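Sterol regulatory element-binding protein cleavage-activating protein (Schizosaccharomyces pombe, PDB 4YHC) escorts sre1, whose processing it enables at low sterol or oxygen, and is represented here by its cytoplasmic WD40 domain. Local coordinates at residues Ser180-Pro184 and Thr185-Ile189; Pro261-Lys264 and Val265-Ser269; Leu427-Asn431 and Ser432-Ala436. The protein carries 9 engineered substitutions. All coordinates share one frame; numbering follows the deposited sequence.

Interaction 1. Residues Ser180-Pro184 and Thr185-Ile189; sequences SIVSP and TANRI
Ser183 OG is held by two backbone amides of the following turn: Thr185 N lies 2.9 Å from Ser183 OG, and Ala186 N reaches it at 3.1 Å with an N-H...O angle of 162°. The bond from Thr185 N, two residues on, makes this an ST turn. The reverse link, Ser183 N to Ala186 O at 2.9 Å, spans the Pro184-Thr185 corner. Ile181 and Arg188 form a hydrogen-bonded antiparallel pair: Ile181 N reaches Arg188 O at 2.9 Å almost straight (173°), from above the carbonyl plane. Arg188 CG sits anti to the carbonyl carbon (chi1 -53°), and its extended chain carries the guanidinium back toward Ala186, whose CB lies 3.9 Å above the group's plane, displaced toward the rim. Arg188 NH1 forms a salt bridge with Asp234 OD2, which also takes a weak bond from Ser183 OG; Arg188 NH2 hydrogen-bonds to a citrate probably from the crystallisation liquor. The other sheet face bears Val182 and Asn187 side by side, Val182 CG1 3.7 Å from Asn187 OD1; a water donates to Asn187 OD1 and Ser183 O, while Asn187 ND2 bonds to Pro127 O. This antiparallel hairpin joins the first two strands of a WD40 propeller blade, the predicted fourth WD repeat.

Interaction 2. Residues Pro261-Lys264 and Val265-Ser269; sequences PPIK and VNTFS
The Phe268 ring is met obliquely by the end of Ile263, whose CD1 comes to 4.0 Å from Phe268 CD1, and the Phe289 ring meets it from outside the loop with its plane inclined. Val244 touches both Ile263 and Phe268, which places this apolar pair against the strand 243-248. Between the two residues the backbone makes a type II beta turn from Lys264 to Thr267, part of the connection that leads from one propeller blade (ending at strand 253-259) to the next sheet (beginning at strand 269-278). The evidence is in the middle residues: Val265 has an extended backbone, and Asn266 a positive phi of 60°. The classical closing bond is weak, Thr267 N lying 3.2 Å from Lys264 O with an N-H...O angle of 133°. A shorter bond reinforces it. With chi1 at 64°, Thr267 OG1 stands between its own backbone N and carbonyl carbon, and from there it donates to Lys264 O, tilted out of that carbonyl's plane. The same hydroxyl oxygen is bonded to Thr292 N, so it ties the turn to strand 281-292 of the sheet that the chain is about to enter. Outside the turn, Ile263 O bonds to Lys225 NZ and Phe268 N to Asp226 OD2, fixing the backbone at either end. The aliphatic part of Lys264 crosses the methyl of Thr267, with Thr267 CG2 3.9 Å from Lys264 CB. Both donors of Thr267 thus converge on one carbonyl, the closer being Thr267 OG1 at 2.7 Å from Lys264 O.

Interaction 3. Residues Leu427-Asn431 and Ser432-Ala436; sequences LKMYN and SLIIA
Met429 and Ile434 meet on the packed side of this corner: Met429 SD is 3.7 Å from Ile434 CD1, and the two chains run at a slant to each other, with Met429 CE following at 3.9 Å from Ile434 CD1. With CG anti to the carbonyl carbon and the chain extended beyond it, Met429 carries its sulfur over the inside of the bend, where Trp410 touches both residues. Ser432 fills the inner corner, its CB 3.8 Å from Met429 CB and its OG 3.8 Å from Met429 SD. The hydroxyl is anti to its own amide (chi1 177°) and turned forward along the chain, where Ile434 N donates to Ser432 OG at 2.9 Å and 162°, an ST turn. Ser432 OG also bonds to Gln408 OE1, while Gln408 NE2 holds Ile434 O. An alanine in place of this serine would remove the hydroxyl and is likely to leave Ile434 N and Gln408 OE1 without their shared partner.

The outer side is looser. A type II beta turn runs from Met429 to Ser432, with Asn431 at positive phi (59°), yet no hydrogen bond closes it. The Asn431 side chain starts off away from the following residues, and Asn431 ND2 makes a weak bond to Asp5 OD1. Across the turn exposed Leu433 makes one close approach, Leu433 CD1 to Asn431 O at 3.2 Å, and it also rests on Tyr456. The Tyr430 ring meets that of His6, the planes nearly parallel. The chemistry implies that the corner at Tyr430-Asn431, where the chain passes from one sheet of this WD40 domain toward the next, is held from within: one buried hydroxyl, using both its donor and acceptor capacity, sits beside an apolar sulfur-methyl contact.

Followed from the N terminus, the three contacts come in series and none nests within or crosses another. Interaction 1 closes the hairpin between strands 175-182 and 187-193 inside one blade. Interaction 2 closes a turn in the connection from strand 253-259 to strand 269-278, between successive sheets; its centre is about 23 Å from that of interaction 1. The two are nonetheless linked, since Asn266 makes weak bonds to Ile176 and Lys177 on the first strand of the hairpin. Interaction 3 joins the five-stranded sheet holding strand 421-432 to the four-stranded sheet holding strand 441-445, on the opposite side of the chain's centre from interaction 1, about 43 Å between centres.

Interaction 1. Residues Ser180-Pro184 and Thr185-Ile189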
loop_
_atom_site.group_PDB
_atom_site.type_symbol
_atom_site.label_atom_id
_atom_site.label_comp_id
_atom_site.label_asym_id
_atom_site.label_seq_id
_atom_site.Cartn_x
_atom_site.Cartn_y
_atom_site.Cartn_z
ATOM N N SER A 180 7.504 -1.721 -7.235
ATOM C CA SER A 180 7.702 -0.709 -8.292
ATOM C C SER A 180 8.038 0.623 -7.669
ATOM O O SER A 180 7.469 0.986 -6.658
ATOM C CB SER A 180 6.462 -0.642 -9.164
ATOM O OG SER A 180 5.572 0.276 -8.687
ATOM N N ILE A 181 8.967 1.353 -8.261
ATOM C CA ILE A 181 9.202 2.726 -7.914
ATOM C C ILE A 181 9.136 3.622 -9.168
ATOM O O ILE A 181 10.061 3.614 -9.991
ATOM C CB ILE A 181 10.595 2.786 -7.326
ATOM C CG1 ILE A 181 10.680 1.678 -6.233
ATOM C CG2 ILE A 181 10.931 4.171 -6.835
ATOM C CD1 ILE A 181 11.635 1.917 -5.144
ATOM N N VAL A 182 8.053 4.367 -9.280
ATOM C CA VAL A 182 7.778 5.302 -10.387
ATOM C C VAL A 182 8.291 6.598 -9.836
ATOM O O VAL A 182 7.641 7.237 -9.062
ATOM C CB VAL A 182 6.268 5.348 -10.669
ATOM C CG1 VAL A 182 5.913 6.365 -11.780
ATOM C CG2 VAL A 182 5.808 3.986 -11.062
ATOM N N SER A 183 9.521 6.936 -10.134
ATOM C CA SER A 183 10.136 8.044 -9.433
ATOM C C SER A 183 10.171 9.261 -10.371
ATOM O O SER A 183 9.909 9.092 -11.524
ATOM C CB SER A 183 11.536 7.650 -8.996
ATOM O OG SER A 183 12.542 8.192 -9.853
ATOM N N PRO A 184 10.558 10.460 -9.880
ATOM C CA PRO A 184 10.702 11.585 -10.835
ATOM C C PRO A 184 11.858 11.417 -11.837
ATOM O O PRO A 184 11.854 12.025 -12.901
ATOM C CB PRO A 184 10.909 12.780 -9.917
ATOM C CG PRO A 184 10.271 12.389 -8.617
ATOM C CD PRO A 184 10.712 10.939 -8.499
ATOM N N THR A 185 12.787 10.516 -11.560
ATOM C CA THR A 185 13.972 10.345 -12.394
ATOM C C THR A 185 13.777 9.158 -13.318
ATOM O O THR A 185 14.185 9.206 -14.472
ATOM C CB THR A 185 15.230 10.261 -11.502
ATOM O OG1 THR A 185 15.434 11.536 -10.868
ATOM C CG2 THR A 185 16.479 9.888 -12.292
ATOM N N ALA A 186 13.156 8.094 -12.841
ATOM C CA ALA A 186 13.046 6.860 -13.641
ATOM C C ALA A 186 11.971 5.915 -13.132
ATOM O O ALA A 186 11.521 6.024 -11.972
ATOM C CB ALA A 186 14.369 6.144 -13.661
ATOM N N ASN A 187 11.510 5.022 -14.011
ATOM C CA ASN A 187 10.755 3.857 -13.601
ATOM C C ASN A 187 11.698 2.792 -13.149
ATOM O O ASN A 187 12.686 2.555 -13.789
ATOM C CB ASN A 187 9.905 3.348 -14.732
ATOM C CG ASN A 187 8.773 4.288 -15.058
ATOM O OD1 ASN A 187 8.429 5.167 -14.251
ATOM N ND2 ASN A 187 8.080 4.012 -16.179
ATOM N N ARG A 188 11.425 2.208 -11.991
ATOM C CA ARG A 188 12.319 1.223 -11.400
ATOM C C ARG A 188 11.548 0.046 -10.895
ATOM O O ARG A 188 10.409 0.188 -10.474
ATOM C CB ARG A 188 13.076 1.845 -10.260
ATOM C CG ARG A 188 13.804 3.113 -10.553
ATOM C CD ARG A 188 14.746 3.464 -9.405
ATOM N NE ARG A 188 15.076 4.899 -9.324
ATOM C CZ ARG A 188 16.055 5.516 -10.012
ATOM N NH1 ARG A 188 16.254 6.823 -9.905
ATOM N NH2 ARG A 188 16.798 4.846 -10.848
ATOM N N ILE A 189 12.120 -1.147 -11.026
ATOM C CA ILE A 189 11.571 -2.349 -10.406
ATOM C C ILE A 189 12.623 -2.943 -9.503
ATOM O O ILE A 189 13.746 -3.274 -9.972
ATOM C CB ILE A 189 11.211 -3.409 -11.450
ATOM C CG1 ILE A 189 10.310 -2.819 -12.514
ATOM C CG2 ILE A 189 10.550 -4.595 -10.804
ATOM C CD1 ILE A 189 8.892 -2.555 -12.036
HETATM O O HOH W 1 8.794 7.770 -13.851
#

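Interaction 2. Residues Pro261-Lys264 and Val265-Ser269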
loop_
_atom_site.group_PDB
_atom_site.type_symbol
_atom_site.label_atom_id
_atom_site.label_comp_id
_atom_site.label_asym_id
_atom_site.label_seq_id
_atom_site.Cartn_x
_atom_site.Cartn_y
_atom_site.Cartn_z
ATOM N N PRO A 261 14.175 -3.845 15.930
ATOM C CA PRO A 261 14.297 -5.270 16.248
ATOM C C PRO A 261 14.067 -6.096 15.019
ATOM O O PRO A 261 13.778 -5.532 13.922
ATOM C CB PRO A 261 13.210 -5.484 17.294
ATOM C CG PRO A 261 12.208 -4.460 17.027
ATOM C CD PRO A 261 12.916 -3.253 16.459
ATOM N N PRO A 262 14.242 -7.416 15.157
ATOM C CA PRO A 262 14.153 -8.297 14.067
ATOM C C PRO A 262 12.761 -8.246 13.470
ATOM O O PRO A 262 11.794 -8.230 14.200
ATOM C CB PRO A 262 14.388 -9.667 14.704
ATOM C CG PRO A 262 15.180 -9.383 15.944
ATOM C CD PRO A 262 14.680 -8.108 16.423
ATOM N N ILE A 263 12.696 -8.265 12.155
ATOM C CA ILE A 263 11.444 -8.004 11.403
ATOM C C ILE A 263 11.078 -9.279 10.698
ATOM O O ILE A 263 11.910 -9.959 10.117
ATOM C CB ILE A 263 11.671 -6.834 10.422
ATOM C CG1 ILE A 263 11.693 -5.542 11.212
ATOM C CG2 ILE A 263 10.613 -6.759 9.285
ATOM C CD1 ILE A 263 12.276 -4.395 10.430
ATOM N N LYS A 264 9.828 -9.649 10.769
ATOM C CA LYS A 264 9.338 -10.791 10.040
ATOM C C LYS A 264 9.282 -10.580 8.566
ATOM O O LYS A 264 8.868 -9.537 8.106
ATOM C CB LYS A 264 7.967 -11.143 10.573
ATOM C CG LYS A 264 7.482 -12.460 10.084
ATOM C CD LYS A 264 6.317 -12.913 10.959
ATOM C CE LYS A 264 5.599 -14.101 10.346
ATOM N NZ LYS A 264 6.655 -15.072 9.887
ATOM N N VAL A 265 9.765 -11.546 7.798
ATOM C CA VAL A 265 9.830 -11.414 6.397
ATOM C C VAL A 265 8.478 -10.954 5.773
ATOM O O VAL A 265 7.398 -11.326 6.175
ATOM C CB VAL A 265 10.401 -12.687 5.705
ATOM C CG1 VAL A 265 9.401 -13.839 5.910
ATOM C CG2 VAL A 265 10.542 -12.382 4.221
ATOM N N ASN A 266 8.571 -10.023 4.856
ATOM C CA ASN A 266 7.414 -9.478 4.165
ATOM C C ASN A 266 6.358 -8.815 4.979
ATOM O O ASN A 266 5.179 -8.853 4.631
ATOM C CB ASN A 266 6.761 -10.580 3.361
ATOM C CG ASN A 266 7.069 -10.431 1.917
ATOM O OD1 ASN A 266 6.825 -9.348 1.314
ATOM N ND2 ASN A 266 7.595 -11.469 1.331
ATOM N N THR A 267 6.708 -8.244 6.109
ATOM C CA THR A 267 5.654 -7.598 6.895
ATOM C C THR A 267 5.840 -6.107 7.119
ATOM O O THR A 267 5.098 -5.559 7.914
ATOM C CB THR A 267 5.529 -8.257 8.271
ATOM O OG1 THR A 267 6.774 -8.038 9.005
ATOM C CG2 THR A 267 5.296 -9.807 8.071
ATOM N N PHE A 268 6.809 -5.502 6.444
ATOM C CA PHE A 268 7.250 -4.163 6.666
ATOM C C PHE A 268 6.587 -3.135 5.703
ATOM O O PHE A 268 6.565 -3.340 4.503
ATOM C CB PHE A 268 8.767 -4.129 6.479
ATOM C CG PHE A 268 9.417 -2.776 6.751
ATOM C CD1 PHE A 268 9.735 -2.375 8.029
ATOM C CD2 PHE A 268 9.792 -1.951 5.725
ATOM C CE1 PHE A 268 10.363 -1.174 8.283
ATOM C CE2 PHE A 268 10.373 -0.716 5.948
ATOM C CZ PHE A 268 10.665 -0.317 7.235
ATOM N N SER A 269 6.112 -2.024 6.222
ATOM C CA SER A 269 5.699 -0.924 5.352
ATOM C C SER A 269 6.070 0.405 5.987
ATOM O O SER A 269 6.478 0.463 7.195
ATOM C CB SER A 269 4.214 -1.021 5.001
ATOM O OG SER A 269 3.488 -0.927 6.159
#

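Interaction 3. Residues Leu427-Asn431 and Ser432-Ala436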
loop_
_atom_site.group_PDB
_atom_site.type_symbol
_atom_site.label_atom_id
_atom_site.label_comp_id
_atom_site.label_asym_id
_atom_site.label_seq_id
_atom_site.Cartn_x
_atom_site.Cartn_y
_atom_site.Cartn_z
ATOM N N LEU A 427 -19.012 -1.425 19.282
ATOM C CA LEU A 427 -19.929 -1.564 18.159
ATOM C C LEU A 427 -20.621 -2.876 18.359
ATOM O O LEU A 427 -19.989 -3.951 18.239
ATOM C CB LEU A 427 -19.178 -1.577 16.838
ATOM C CG LEU A 427 -20.050 -1.592 15.589
ATOM C CD1 LEU A 427 -19.191 -1.458 14.319
ATOM C CD2 LEU A 427 -20.830 -2.844 15.453
ATOM N N LYS A 428 -21.916 -2.830 18.675
ATOM C CA LYS A 428 -22.679 -4.069 18.850
ATOM C C LYS A 428 -23.481 -4.372 17.606
ATOM O O LYS A 428 -24.245 -3.525 17.159
ATOM C CB LYS A 428 -23.625 -3.957 20.044
ATOM C CG LYS A 428 -24.458 -5.194 20.212
ATOM C CD LYS A 428 -25.622 -5.008 21.196
ATOM C CE LYS A 428 -25.258 -5.256 22.659
ATOM N NZ LYS A 428 -26.418 -5.851 23.433
ATOM N N MET A 429 -23.339 -5.577 17.074
ATOM C CA MET A 429 -24.015 -5.998 15.847
ATOM C C MET A 429 -25.046 -7.080 16.200
ATOM O O MET A 429 -24.678 -8.196 16.671
ATOM C CB MET A 429 -23.026 -6.605 14.831
ATOM C CG MET A 429 -21.923 -5.646 14.328
ATOM S SD MET A 429 -20.929 -6.456 13.029
ATOM C CE MET A 429 -19.710 -5.224 12.640
ATOM N N TYR A 430 -26.311 -6.734 15.991
ATOM C CA TYR A 430 -27.423 -7.622 16.339
ATOM C C TYR A 430 -27.737 -8.481 15.151
ATOM O O TYR A 430 -27.973 -7.980 14.087
ATOM C CB TYR A 430 -28.661 -6.811 16.727
ATOM C CG TYR A 430 -29.723 -7.728 17.213
ATOM C CD1 TYR A 430 -29.659 -8.252 18.491
ATOM C CD2 TYR A 430 -30.733 -8.151 16.378
ATOM C CE1 TYR A 430 -30.623 -9.122 18.950
ATOM C CE2 TYR A 430 -31.715 -9.026 16.822
ATOM C CZ TYR A 430 -31.652 -9.504 18.113
ATOM O OH TYR A 430 -32.598 -10.378 18.570
ATOM N N ASN A 431 -27.687 -9.783 15.330
ATOM C CA ASN A 431 -27.816 -10.712 14.212
ATOM C C ASN A 431 -26.744 -10.536 13.096
ATOM O O ASN A 431 -27.044 -10.480 11.862
ATOM C CB ASN A 431 -29.195 -10.663 13.613
ATOM C CG ASN A 431 -29.553 -11.974 12.985
ATOM O OD1 ASN A 431 -28.992 -13.015 13.364
ATOM N ND2 ASN A 431 -30.454 -11.953 12.012
ATOM N N SER A 432 -25.512 -10.392 13.566
ATOM C CA SER A 432 -24.373 -10.241 12.659
ATOM C C SER A 432 -24.282 -11.366 11.629
ATOM O O SER A 432 -24.385 -12.530 11.952
ATOM C CB SER A 432 -23.068 -10.174 13.442
ATOM O OG SER A 432 -21.947 -10.094 12.550
ATOM N N LEU A 433 -24.028 -11.019 10.381
ATOM C CA LEU A 433 -23.634 -12.024 9.392
ATOM C C LEU A 433 -22.094 -12.205 9.242
ATOM O O LEU A 433 -21.615 -12.776 8.272
ATOM C CB LEU A 433 -24.233 -11.626 8.063
ATOM C CG LEU A 433 -25.691 -12.028 7.858
ATOM C CD1 LEU A 433 -26.533 -12.010 9.123
ATOM C CD2 LEU A 433 -26.283 -11.159 6.777
ATOM N N ILE A 434 -21.308 -11.721 10.176
ATOM C CA ILE A 434 -19.863 -11.841 10.052
ATOM C C ILE A 434 -19.350 -12.988 10.885
ATOM O O ILE A 434 -19.450 -12.963 12.072
ATOM C CB ILE A 434 -19.167 -10.532 10.443
ATOM C CG1 ILE A 434 -19.579 -9.443 9.441
ATOM C CG2 ILE A 434 -17.650 -10.674 10.361
ATOM C CD1 ILE A 434 -19.505 -8.041 10.004
ATOM N N ILE A 435 -18.744 -13.995 10.269
ATOM C CA ILE A 435 -18.147 -15.089 11.102
ATOM C C ILE A 435 -16.597 -15.116 11.084
ATOM O O ILE A 435 -15.968 -15.801 11.878
ATOM C CB ILE A 435 -18.779 -16.477 10.835
ATOM C CG1 ILE A 435 -18.909 -16.764 9.337
ATOM C CG2 ILE A 435 -20.140 -16.547 11.534
ATOM C CD1 ILE A 435 -20.012 -16.003 8.613
ATOM N N ALA A 436 -15.987 -14.271 10.273
ATOM C CA ALA A 436 -14.551 -14.255 10.162
ATOM C C ALA A 436 -13.890 -13.353 11.208
ATOM O O ALA A 436 -14.484 -12.418 11.762
ATOM C CB ALA A 436 -14.152 -13.828 8.753
#